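Long-range contacts in RimK domain protein ATP-grasp (PDB 5I47), which probably binds ATP and, as a RimK-like ATP-grasp protein, may join a carboxylate to an amine in a ligase reaction: residues Gly59-Glu64 and Arg87-Arg92; Lys132-Asp137 and Ala166-Gln171; Ile193-His198 and Ala211-Pro216. All blocks are in the same frame, centred on the assembly; numbering follows the deposited sequence.

Interaction 1 (Gly59-Glu64 and Arg87-Arg92); sequences GEATAE and RLLADR
Ala90 and the peptide joining Thr62 to Ala63 show how a single methyl group can seat a turn of chain against the end of a helix. The Ala90 methyl lies over the flat face of that peptide: its CB is 3.3 Å from Thr62 C, almost straight above that atom, and 3.7 Å from Ala63 N. Such spacing is tight for a methyl on a peptide plane, and the backbones accordingly come close, Thr62 CA lying 4.5 Å from Ala90 CA. A second methyl, that of Ala61, is directed the other way across the contact and lands on a different kind of target, the root of a side chain, with its CB 3.5 Å from CB of Leu89. Leu89 meets Ala61 through CB alone; CG is turned beside the backbone N (chi1 -49°), and the side chain also touches Asn81.

The setting is the Rossmann-like preATP-grasp domain. Residues 59-64 lead from strand 54-57 of the parallel sheet into helix 63-74, the first half of a beta-alpha-beta crossover that ends in strand 79-80, and they pack on the last turn of helix 83-90, where the chain passes toward the ATP-grasp domain.

Thr62 directs its own CB away from helix 83-90, so its share of the contact is backbone. It holds the N-cap position of helix 63-74, although its side chain makes no capping bond. Asp91 holds the same position before helix 92-101 and does cap it, OD1 accepting from Ala94 N. Next to it, Arg92 NH1 is bonded to Ser133 O.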
# COMPACT_ATOMS: atom_id res chain seq x y z
N GLY B 59 5.79 -11.21 12.77
CA GLY B 59 4.71 -11.65 11.92
C GLY B 59 5.07 -11.60 10.44
O GLY B 59 6.09 -11.06 10.03
N GLU B 60 4.19 -12.22 9.65
CA GLU B 60 4.31 -12.17 8.20
C GLU B 60 4.23 -10.73 7.71
O GLU B 60 3.44 -9.93 8.22
CB GLU B 60 3.20 -13.02 7.56
CG GLU B 60 3.25 -13.14 6.05
CD GLU B 60 1.90 -13.51 5.44
OE1 GLU B 60 0.88 -13.50 6.18
OE2 GLU B 60 1.84 -13.80 4.23
N ALA B 61 5.07 -10.39 6.74
CA ALA B 61 5.12 -9.02 6.25
C ALA B 61 3.88 -8.70 5.43
O ALA B 61 3.62 -9.35 4.41
CB ALA B 61 6.38 -8.81 5.41
N THR B 62 3.11 -7.71 5.86
CA THR B 62 1.94 -7.25 5.12
C THR B 62 1.86 -5.73 5.21
O THR B 62 2.64 -5.08 5.91
CB THR B 62 0.65 -7.88 5.65
OG1 THR B 62 -0.45 -7.45 4.83
CG2 THR B 62 0.39 -7.45 7.08
N ALA B 63 0.88 -5.16 4.49
CA ALA B 63 0.80 -3.71 4.37
C ALA B 63 0.56 -3.04 5.72
O ALA B 63 1.17 -2.02 6.03
CB ALA B 63 -0.29 -3.32 3.38
N GLU B 64 -0.34 -3.61 6.54
CA GLU B 64 -0.66 -2.95 7.80
C GLU B 64 0.44 -3.10 8.84
O GLU B 64 0.50 -2.30 9.78
CB GLU B 64 -1.98 -3.49 8.37
CG GLU B 64 -2.04 -4.99 8.54
CD GLU B 64 -2.70 -5.68 7.36
OE1 GLU B 64 -2.50 -5.23 6.21
OE2 GLU B 64 -3.44 -6.67 7.59
N ARG B 87 7.95 -2.10 4.35
CA ARG B 87 7.18 -1.79 3.14
C ARG B 87 7.70 -2.58 1.94
O ARG B 87 6.91 -3.05 1.11
CB ARG B 87 7.21 -0.29 2.85
CG ARG B 87 5.96 0.44 3.29
CD ARG B 87 6.02 1.95 3.02
NE ARG B 87 6.45 2.70 4.20
CZ ARG B 87 7.63 3.30 4.32
NH1 ARG B 87 8.50 3.23 3.33
NH2 ARG B 87 7.93 3.96 5.43
N LEU B 88 9.02 -2.75 1.83
CA LEU B 88 9.57 -3.52 0.72
C LEU B 88 9.22 -5.00 0.83
O LEU B 88 9.07 -5.68 -0.19
CB LEU B 88 11.09 -3.34 0.64
CG LEU B 88 11.63 -1.99 0.17
CD1 LEU B 88 13.12 -2.07 -0.07
CD2 LEU B 88 10.92 -1.51 -1.08
N LEU B 89 9.10 -5.52 2.06
CA LEU B 89 8.67 -6.90 2.22
C LEU B 89 7.18 -7.06 1.92
O LEU B 89 6.75 -8.12 1.46
CB LEU B 89 8.98 -7.39 3.63
CG LEU B 89 10.39 -7.16 4.18
CD1 LEU B 89 10.50 -7.65 5.61
CD2 LEU B 89 11.42 -7.85 3.31
N ALA B 90 6.39 -6.03 2.19
CA ALA B 90 4.95 -6.09 2.01
C ALA B 90 4.50 -5.76 0.59
O ALA B 90 3.43 -6.20 0.17
CB ALA B 90 4.25 -5.13 2.98
N ASP B 91 5.31 -5.01 -0.15
CA ASP B 91 4.94 -4.47 -1.46
C ASP B 91 5.86 -5.09 -2.51
O ASP B 91 7.01 -4.68 -2.65
CB ASP B 91 5.04 -2.95 -1.44
CG ASP B 91 4.44 -2.30 -2.67
OD1 ASP B 91 4.30 -2.98 -3.71
OD2 ASP B 91 4.10 -1.10 -2.59
N ARG B 92 5.33 -6.07 -3.24
CA ARG B 92 6.12 -6.71 -4.29
C ARG B 92 6.51 -5.71 -5.38
O ARG B 92 7.58 -5.85 -5.99
CB ARG B 92 5.35 -7.88 -4.90
CG ARG B 92 5.06 -9.00 -3.91
CD ARG B 92 4.69 -10.31 -4.60
NE ARG B 92 4.42 -11.36 -3.62
CZ ARG B 92 3.20 -11.75 -3.26
NH1 ARG B 92 2.13 -11.20 -3.81
NH2 ARG B 92 3.05 -12.70 -2.34

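Interaction 2 (Lys132-Asp137 and Ala166-Gln171); sequences KSLTVD and AVLVQQ
Lys132 sets CG beside its backbone N (chi1 -60°) and runs fully extended from there, while Gln170 places CG opposite its own N (chi1 -172°) and is extended too; the two chains leave the same face of the sheet and cross obliquely, so that their ends meet. The sheet is the four-stranded antiparallel one of the ATP-grasp domain, in which strand 167-171 lies between strands 109-112 and 129-133. At the meeting point Lys132 NZ donates to Gln170 OE1 over 2.7 Å, tilted 23° from the plane of the amide carbonyl. The other amide atom of Gln170, NE2, is bonded to Thr109 OG1 on the far neighbouring strand, so both ends of the amide are used and its rotation is fixed.

Beneath this polar link the backbones form an antiparallel hydrogen-bonded pair between Lys132 and Leu168. Lys132 N reaches Leu168 O at 3.0 Å, approaching on a lone pair in the carbonyl plane, and Leu168 N returns a shorter bond of 2.7 Å to Lys132 O. Leu168 shares the face of Lys132 and Gln170, and its side chain also touches Thr109 and Val111.

Further along the first segment, Leu134 adds apolar contacts. Its two methyls divide the work: CD2 meets Leu168 CD2 at 3.7 Å, the side chains standing at about a right angle, and CD1 lies 3.9 Å from Ala166 CB. Val67 of the second subunit packs on Leu134 as well, and Glu64 of that subunit makes a weak hydrogen bond to Ala166 N, which puts this corner at the dimer interface. The backbone round Leu134 is tied by Ser133 OG, which donates to Thr135 O at 2.8 Å.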
# COMPACT_ATOMS: atom_id res chain seq x y z
N LYS B 132 1.13 -12.67 -8.91
CA LYS B 132 1.42 -12.15 -7.58
C LYS B 132 0.70 -10.82 -7.42
O LYS B 132 0.90 -9.91 -8.23
CB LYS B 132 2.92 -11.96 -7.35
CG LYS B 132 3.75 -13.23 -7.47
CD LYS B 132 5.23 -12.92 -7.23
CE LYS B 132 6.08 -14.19 -7.22
NZ LYS B 132 7.51 -13.87 -6.91
N SER B 133 -0.13 -10.70 -6.39
CA SER B 133 -0.70 -9.41 -6.05
C SER B 133 0.42 -8.42 -5.72
O SER B 133 1.48 -8.81 -5.22
CB SER B 133 -1.66 -9.55 -4.87
OG SER B 133 -1.08 -10.33 -3.83
N LEU B 134 0.18 -7.14 -6.02
CA LEU B 134 1.20 -6.13 -5.78
C LEU B 134 1.59 -6.06 -4.32
O LEU B 134 2.73 -5.71 -3.99
CB LEU B 134 0.71 -4.75 -6.26
CG LEU B 134 0.22 -4.60 -7.70
CD1 LEU B 134 0.09 -3.14 -8.07
CD2 LEU B 134 1.14 -5.32 -8.67
N THR B 135 0.66 -6.38 -3.42
CA THR B 135 0.90 -6.39 -1.98
C THR B 135 0.72 -7.81 -1.46
O THR B 135 -0.21 -8.51 -1.86
CB THR B 135 -0.07 -5.43 -1.27
OG1 THR B 135 0.34 -4.08 -1.52
CG2 THR B 135 -0.10 -5.69 0.23
N VAL B 136 1.64 -8.23 -0.59
CA VAL B 136 1.55 -9.56 0.00
C VAL B 136 0.24 -9.68 0.77
O VAL B 136 -0.06 -8.86 1.64
CB VAL B 136 2.76 -9.84 0.91
CG1 VAL B 136 2.61 -11.20 1.57
CG2 VAL B 136 4.05 -9.78 0.11
N ASP B 137 -0.54 -10.70 0.43
CA ASP B 137 -1.89 -10.85 0.94
C ASP B 137 -2.22 -12.33 1.07
O ASP B 137 -2.19 -13.06 0.07
CB ASP B 137 -2.89 -10.15 0.00
CG ASP B 137 -4.33 -10.54 0.28
OD1 ASP B 137 -4.71 -10.64 1.47
OD2 ASP B 137 -5.08 -10.75 -0.69
N ALA B 166 -5.08 -5.32 -10.20
CA ALA B 166 -3.68 -5.31 -10.61
C ALA B 166 -2.91 -6.49 -10.02
O ALA B 166 -2.93 -6.70 -8.80
CB ALA B 166 -3.03 -3.99 -10.20
N VAL B 167 -2.24 -7.25 -10.88
CA VAL B 167 -1.36 -8.34 -10.45
C VAL B 167 -0.06 -8.26 -11.24
O VAL B 167 0.04 -7.57 -12.26
CB VAL B 167 -1.99 -9.74 -10.64
CG1 VAL B 167 -3.43 -9.77 -10.15
CG2 VAL B 167 -1.88 -10.19 -12.08
N LEU B 168 0.94 -8.98 -10.75
CA LEU B 168 2.22 -9.17 -11.44
C LEU B 168 2.20 -10.50 -12.17
O LEU B 168 1.91 -11.54 -11.57
CB LEU B 168 3.39 -9.14 -10.45
CG LEU B 168 3.66 -7.88 -9.63
CD1 LEU B 168 4.80 -8.14 -8.66
CD2 LEU B 168 3.99 -6.71 -10.53
N VAL B 169 2.50 -10.47 -13.46
CA VAL B 169 2.69 -11.67 -14.26
C VAL B 169 4.19 -11.89 -14.38
O VAL B 169 4.88 -11.15 -15.09
CB VAL B 169 2.02 -11.55 -15.64
CG1 VAL B 169 2.28 -12.80 -16.46
CG2 VAL B 169 0.52 -11.33 -15.48
N GLN B 170 4.71 -12.88 -13.66
CA GLN B 170 6.14 -13.09 -13.52
C GLN B 170 6.53 -14.45 -14.06
O GLN B 170 5.86 -15.45 -13.79
CB GLN B 170 6.57 -12.97 -12.05
CG GLN B 170 8.07 -12.97 -11.84
CD GLN B 170 8.46 -12.74 -10.39
OE1 GLN B 170 8.26 -13.61 -9.54
NE2 GLN B 170 9.01 -11.57 -10.10
N GLN B 171 7.62 -14.48 -14.83
CA GLN B 171 8.11 -15.74 -15.38
C GLN B 171 8.47 -16.70 -14.26
O GLN B 171 9.00 -16.30 -13.21
CB GLN B 171 9.33 -15.48 -16.27
CG GLN B 171 9.99 -16.74 -16.80
CD GLN B 171 10.96 -16.45 -17.93
OE1 GLN B 171 12.15 -16.25 -17.71
NE2 GLN B 171 10.44 -16.43 -19.15

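Interaction 3 (Ile193-His198 and Ala211-Pro216); sequences IEQRTH and AYTGDP
At the edge of the five-stranded antiparallel sheet of the ATP-grasp domain, Glu194 on strand 190-196 faces Ala211, the last residue of strand 209-211, as a non-hydrogen-bonded pair. Just past it the backbones are joined by Tyr212 N and Ile193 O, 3.3 Å apart, the donor standing well above the carbonyl plane.

Gln195 adds a side-chain bond to the backbone beyond the strand pair. CG lies between the backbone N and carbonyl carbon (chi1 56°), and the extended chain brings OE1 to Thr213 N at 3.2 Å, a fairly straight bond that also arrives from above the amide plane. The same OE1 is 3.3 Å from Tyr212 CD1, the amide and ring planes being 75° apart.

Ile193 and Tyr212 run side by side in the same direction, with Ile193 CG2 3.6 Å from Tyr212 CB. The other branch of Ile193 reaches further, its CD1 3.7 Å from Pro216 O. The phenol is held by Glu241 of strand 235-241, Tyr212 OH bonding to OE2, whereas Glu194 turns away to a salt bridge with Arg182. The chain after Ala211 thus leads from an edge strand into helix 216-230, a sheet-to-helix link within the alpha+beta architecture of the ATP-grasp fold.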
# COMPACT_ATOMS: atom_id res chain seq x y z
N ILE B 193 22.88 -19.87 4.75
CA ILE B 193 22.25 -20.18 3.47
C ILE B 193 21.56 -21.53 3.62
O ILE B 193 22.11 -22.46 4.22
CB ILE B 193 23.29 -20.21 2.33
CG1 ILE B 193 24.03 -18.87 2.28
CG2 ILE B 193 22.62 -20.50 1.00
CD1 ILE B 193 25.08 -18.79 1.20
N GLU B 194 20.34 -21.63 3.09
CA GLU B 194 19.54 -22.83 3.23
C GLU B 194 18.93 -23.20 1.88
O GLU B 194 18.94 -22.42 0.93
CB GLU B 194 18.45 -22.65 4.29
CG GLU B 194 19.00 -22.51 5.70
CD GLU B 194 17.92 -22.22 6.73
OE1 GLU B 194 16.90 -21.60 6.35
OE2 GLU B 194 18.10 -22.60 7.90
N GLN B 195 18.40 -24.42 1.81
CA GLN B 195 17.73 -24.92 0.62
C GLN B 195 16.50 -25.71 1.03
O GLN B 195 16.53 -26.47 2.00
CB GLN B 195 18.67 -25.79 -0.23
CG GLN B 195 19.29 -26.95 0.50
CD GLN B 195 20.37 -27.64 -0.31
OE1 GLN B 195 21.30 -27.00 -0.81
NE2 GLN B 195 20.26 -28.96 -0.45
N ARG B 196 15.41 -25.52 0.28
CA ARG B 196 14.15 -26.16 0.63
C ARG B 196 14.20 -27.66 0.36
O ARG B 196 14.89 -28.13 -0.55
CB ARG B 196 13.00 -25.53 -0.16
N THR B 197 13.46 -28.42 1.16
CA THR B 197 13.34 -29.87 1.01
C THR B 197 11.94 -30.14 0.46
O THR B 197 10.97 -30.27 1.21
CB THR B 197 13.57 -30.60 2.33
OG1 THR B 197 12.42 -30.45 3.18
CG2 THR B 197 14.79 -30.02 3.05
N HIS B 198 11.84 -30.23 -0.86
CA HIS B 198 10.56 -30.46 -1.53
C HIS B 198 10.12 -31.92 -1.38
O HIS B 198 10.05 -32.45 -0.28
CB HIS B 198 10.65 -30.10 -3.01
CG HIS B 198 10.81 -28.63 -3.27
ND1 HIS B 198 10.32 -28.01 -4.40
CD2 HIS B 198 11.42 -27.65 -2.55
CE1 HIS B 198 10.61 -26.72 -4.36
NE2 HIS B 198 11.28 -26.48 -3.25
N ALA B 211 20.63 -27.05 5.30
CA ALA B 211 21.86 -26.33 5.03
C ALA B 211 22.28 -26.50 3.57
O ALA B 211 22.15 -27.59 2.99
CB ALA B 211 22.97 -26.81 5.96
N TYR B 212 22.78 -25.42 2.98
CA TYR B 212 23.12 -25.42 1.56
C TYR B 212 24.37 -26.25 1.32
O TYR B 212 25.41 -26.03 1.94
CB TYR B 212 23.33 -23.98 1.09
CG TYR B 212 23.63 -23.82 -0.39
CD1 TYR B 212 22.66 -24.08 -1.35
CD2 TYR B 212 24.88 -23.37 -0.82
CE1 TYR B 212 22.93 -23.92 -2.70
CE2 TYR B 212 25.15 -23.21 -2.16
CZ TYR B 212 24.18 -23.48 -3.10
OH TYR B 212 24.46 -23.32 -4.43
N THR B 213 24.26 -27.22 0.40
CA THR B 213 25.36 -28.13 0.12
C THR B 213 26.00 -27.82 -1.23
O THR B 213 26.14 -28.70 -2.08
CB THR B 213 24.87 -29.58 0.14
OG1 THR B 213 23.76 -29.73 -0.76
CG2 THR B 213 24.42 -29.98 1.54
N GLY B 214 26.40 -26.56 -1.43
CA GLY B 214 27.05 -26.16 -2.66
C GLY B 214 28.11 -25.11 -2.41
O GLY B 214 28.55 -24.93 -1.28
N ASP B 215 28.54 -24.42 -3.46
CA ASP B 215 29.51 -23.34 -3.32
C ASP B 215 28.85 -22.14 -2.66
O ASP B 215 27.97 -21.52 -3.28
CB ASP B 215 30.07 -22.97 -4.69
CG ASP B 215 31.21 -21.97 -4.60
OD1 ASP B 215 31.84 -21.88 -3.52
OD2 ASP B 215 31.48 -21.28 -5.60
N PRO B 216 29.21 -21.77 -1.43
CA PRO B 216 28.48 -20.71 -0.73
C PRO B 216 28.95 -19.29 -1.03
O PRO B 216 28.24 -18.34 -0.68
CB PRO B 216 28.70 -21.05 0.76
CG PRO B 216 29.71 -22.20 0.78
CD PRO B 216 30.29 -22.32 -0.59

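In the fold
The three contacts follow one another along the chain, each closing before the next opens. Interactions 1 and 2, with centres about 13 Å apart, adjoin: interaction 1 packs the preATP-grasp part on helix 83-90, whose end, with Arg92, bonds to the 132-137 segment, Ala90 O lying 2.8 Å from Val136 N in a probable hydrogen bond. Interaction 3 lies apart, about 25 Å from interaction 1 and 27 Å from interaction 2 between centres. Interactions 2 and 3 lie on two different antiparallel sheets; in ATP-grasp enzymes the nucleotide generally binds between two such sheets, so the same is likely here.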